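Local coordinates for protein agglutinin alpha chain (Artocarpus integer, PDB 4R6R) that binds galactose, recognising the T-antigen disaccharide Gal-beta1,3-GalNAc, and selectively recognises human serum IgA1, at residues A[11-16]-A[58-63]. Numbering follows the deposited sequence.
Sequences GIREIN and LDFPSE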
ATOM      1  N   GLY A  11       0.217  11.542   8.378  1.00 13.35           N
ATOM      2  CA  GLY A  11      -0.969  11.658   9.192  1.00 13.33           C
ATOM      3  C   GLY A  11      -1.325  13.124   9.332  1.00 13.36           C
ATOM      4  O   GLY A  11      -0.744  13.941   8.572  1.00 13.49           O
ATOM      5  N   ILE A  12      -2.289  13.405  10.186  1.00 12.89           N
ATOM      6  CA  ILE A  12      -2.837  14.774  10.344  1.00 11.72           C
ATOM      7  C   ILE A  12      -2.766  15.173  11.798  1.00 11.89           C
ATOM      8  O   ILE A  12      -3.198  14.460  12.717  1.00 13.71           O
ATOM      9  CB  ILE A  12      -4.287  14.903   9.826  1.00 12.97           C
ATOM     10  CG1 ILE A  12      -4.259  14.673   8.301  1.00 14.11           C
ATOM     11  CG2 ILE A  12      -4.860  16.275  10.144  1.00 12.86           C
ATOM     12  CD1 ILE A  12      -5.659  14.472   7.733  1.00 17.35           C
ATOM     13  N   ARG A  13      -2.134  16.322  12.059  1.00 11.47           N
ATOM     14  CA  ARG A  13      -2.080  16.873  13.414  1.00 12.75           C
ATOM     15  C   ARG A  13      -3.119  17.956  13.679  1.00 14.54           C
ATOM     16  O   ARG A  13      -3.642  18.018  14.779  1.00 14.94           O
ATOM     17  CB  ARG A  13      -0.672  17.437  13.730  1.00 13.51           C
ATOM     18  CG  ARG A  13       0.316  16.273  13.910  1.00 13.97           C
ATOM     19  CD  ARG A  13       1.766  16.850  13.883  1.00 16.95           C
ATOM     20  NE  ARG A  13       2.772  15.799  14.229  1.00 16.15           N
ATOM     21  CZ  ARG A  13       3.112  15.462  15.473  1.00 18.87           C
ATOM     22  NH1 ARG A  13       4.036  14.513  15.645  1.00 21.07           N
ATOM     23  NH2 ARG A  13       2.591  16.130  16.518  1.00 22.05           N
ATOM     24  N   GLU A  14      -3.390  18.832  12.734  1.00 14.15           N
ATOM     25  CA  GLU A  14      -4.312  19.942  12.965  1.00 15.91           C
ATOM     26  C   GLU A  14      -4.833  20.425  11.635  1.00 13.66           C
ATOM     27  O   GLU A  14      -4.137  20.398  10.577  1.00 13.65           O
ATOM     28  CB  GLU A  14      -3.504  21.064  13.639  1.00 17.82           C
ATOM     29  CG  GLU A  14      -4.307  22.299  13.993  1.00 21.82           C
ATOM     30  CD  GLU A  14      -3.403  23.278  14.745  1.00 25.58           C
ATOM     31  OE1 GLU A  14      -3.200  23.064  15.973  1.00 30.49           O
ATOM     32  OE2 GLU A  14      -2.899  24.253  14.159  1.00 21.40           O
ATOM     33  N   ILE A  15      -6.101  20.856  11.660  1.00 12.63           N
ATOM     34  CA  ILE A  15      -6.683  21.488  10.445  1.00 12.97           C
ATOM     35  C   ILE A  15      -7.129  22.889  10.877  1.00 14.00           C
ATOM     36  O   ILE A  15      -7.800  23.050  11.930  1.00 15.96           O
ATOM     37  CB  ILE A  15      -7.888  20.697   9.984  1.00 13.34           C
ATOM     38  CG1 ILE A  15      -7.411  19.336   9.421  1.00 15.36           C
ATOM     39  CG2 ILE A  15      -8.525  21.399   8.828  1.00 13.54           C
ATOM     40  CD1 ILE A  15      -8.518  18.364   9.025  1.00 15.92           C
ATOM     41  N   ASN A  16      -6.703  23.868  10.112  1.00 13.32           N
ATOM     42  CA  ASN A  16      -7.121  25.256  10.331  1.00 13.83           C
ATOM     43  C   ASN A  16      -7.934  25.720   9.112  1.00 12.69           C
ATOM     44  O   ASN A  16      -7.405  25.838   8.019  1.00 16.70           O
ATOM     45  CB  ASN A  16      -5.899  26.128  10.494  1.00 14.15           C
ATOM     46  CG  ASN A  16      -5.156  25.829  11.757  1.00 17.22           C
ATOM     47  OD1 ASN A  16      -5.574  26.201  12.842  1.00 19.38           O
ATOM     48  ND2 ASN A  16      -4.050  25.171  11.609  1.00 16.38           N
ATOM     49  N   LEU A  58      -5.915  17.915  16.675  1.00 15.84           N
ATOM     50  CA  LEU A  58      -6.159  16.513  17.003  1.00 15.76           C
ATOM     51  C   LEU A  58      -5.105  16.008  17.958  1.00 19.42           C
ATOM     52  O   LEU A  58      -3.946  16.416  17.877  1.00 20.48           O
ATOM     53  CB  LEU A  58      -6.057  15.632  15.771  1.00 16.70           C
ATOM     54  CG  LEU A  58      -7.055  16.090  14.673  1.00 14.91           C
ATOM     55  CD1 LEU A  58      -6.975  15.123  13.469  1.00 18.33           C
ATOM     56  CD2 LEU A  58      -8.505  16.101  15.197  1.00 16.74           C
ATOM     57  N   ASP A  59      -5.508  15.048  18.796  1.00 19.27           N
ATOM     58  CA  ASP A  59      -4.553  14.437  19.735  1.00 18.74           C
ATOM     59  C   ASP A  59      -3.788  13.333  18.982  1.00 19.84           C
ATOM     60  O   ASP A  59      -3.995  12.141  19.183  1.00 20.17           O
ATOM     61  CB  ASP A  59      -5.321  13.884  20.983  1.00 20.45           C
ATOM     62  CG  ASP A  59      -4.380  13.213  21.997  1.00 26.69           C
ATOM     63  OD1 ASP A  59      -3.166  13.474  21.924  1.00 27.91           O
ATOM     64  OD2 ASP A  59      -4.873  12.453  22.862  1.00 33.38           O
ATOM     65  N   PHE A  60      -2.951  13.748  18.020  1.00 18.89           N
ATOM     66  CA  PHE A  60      -2.203  12.802  17.186  1.00 19.36           C
ATOM     67  C   PHE A  60      -1.131  12.153  18.088  1.00 21.98           C
ATOM     68  O   PHE A  60      -0.530  12.821  18.954  1.00 24.28           O
ATOM     69  CB  PHE A  60      -1.559  13.555  16.052  1.00 18.91           C
ATOM     70  CG  PHE A  60      -0.629  12.737  15.224  1.00 16.73           C
ATOM     71  CD1 PHE A  60      -1.077  12.006  14.117  1.00 16.39           C
ATOM     72  CD2 PHE A  60       0.739  12.707  15.523  1.00 17.22           C
ATOM     73  CE1 PHE A  60      -0.224  11.199  13.406  1.00 16.67           C
ATOM     74  CE2 PHE A  60       1.609  11.943  14.736  1.00 17.79           C
ATOM     75  CZ  PHE A  60       1.135  11.183  13.664  1.00 18.91           C
ATOM     76  N   PRO A  61      -0.899  10.847  17.945  1.00 20.07           N
ATOM     77  CA  PRO A  61      -1.472   9.925  16.969  1.00 19.04           C
ATOM     78  C   PRO A  61      -2.648   9.091  17.417  1.00 19.26           C
ATOM     79  O   PRO A  61      -3.183   8.302  16.636  1.00 19.93           O
ATOM     80  CB  PRO A  61      -0.276   8.994  16.654  1.00 21.05           C
ATOM     81  CG  PRO A  61       0.323   8.847  18.051  1.00 20.91           C
ATOM     82  CD  PRO A  61       0.298  10.255  18.615  1.00 23.15           C
ATOM     83  N   SER A  62      -3.130   9.265  18.648  1.00 18.39           N
ATOM     84  CA  SER A  62      -4.235   8.397  19.058  1.00 20.25           C
ATOM     85  C   SER A  62      -5.576   8.793  18.477  1.00 19.74           C
ATOM     86  O   SER A  62      -6.475   7.938  18.323  1.00 20.85           O
ATOM     87  CB  SER A  62      -4.307   8.340  20.599  1.00 22.14           C
ATOM     88  OG  SER A  62      -4.724   9.560  21.133  1.00 23.92           O
ATOM     89  N   GLU A  63      -5.685  10.087  18.146  1.00 18.20           N
ATOM     90  CA  GLU A  63      -6.915  10.645  17.510  1.00 17.13           C
ATOM     91  C   GLU A  63      -6.741  10.806  15.995  1.00 16.30           C
ATOM     92  O   GLU A  63      -5.736  11.358  15.603  1.00 17.42           O
ATOM     93  CB  GLU A  63      -7.319  12.002  18.115  1.00 17.83           C
ATOM     94  CG  GLU A  63      -8.623  12.546  17.518  1.00 18.11           C
ATOM     95  CD  GLU A  63      -9.118  13.840  18.117  1.00 17.64           C
ATOM     96  OE1 GLU A  63      -8.338  14.526  18.797  1.00 18.87           O
ATOM     97  OE2 GLU A  63     -10.312  14.173  17.895  1.00 18.45           O
TER
HETATM   98  O   HOH W   1      -4.770  12.229  13.194  1.00 15.00           O
HETATM   99  O   HOH W   2      -2.347  18.696  17.257  1.00 36.13           O
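The phenyl ring of F60 meets one face of the R13 guanidinium: F60 CD2 lies 3.6 Å from R13 CZ, over the centre of that face, with the two planes inclined by 49°, so the groups meet obliquely and not as a flat stack. The cis peptide bond between F60 and P61 puts P61 CB over the centre of one face of the F60 ring, and an ordered water lies in plane at the ring edge. Within the beta-prism fold (type I) of the jacalin lectins, this packing joins a classic beta bulge, in which R13 and E14 both hydrogen-bond through their backbones to V31, to the loop that leads from strand 52-57 into strand 65-75 of another sheet. Arginine suits the bulge because its CG packs at the root of the F60 ring, 3.9 Å from F60 CG, while the extended chain beyond it carries the guanidinium along F60 and NE to a salt bridge with D33. F60 holds its ring anti to the backbone N (chi1 173°), which brings CD1 to 3.5 Å from I12 O. G11, without a side chain, lets the ring come close, G11 CA being 4.3 Å from F60 CE1. Buried I12 meets L58, both branched and apolar, through I12 CG2 and L58 CD1, 4.1 Å apart; I12 also packs on I113 and F116 of a further sheet. One water bridges the segments, donating to both I12 O and E63 O. The direct backbone link is L58 N to R13 O, 3.0 Å with an N-H...O angle of 151°, and a second water, 2.9 Å from R13 O, donates a second hydrogen bond to that oxygen and another to L58 O.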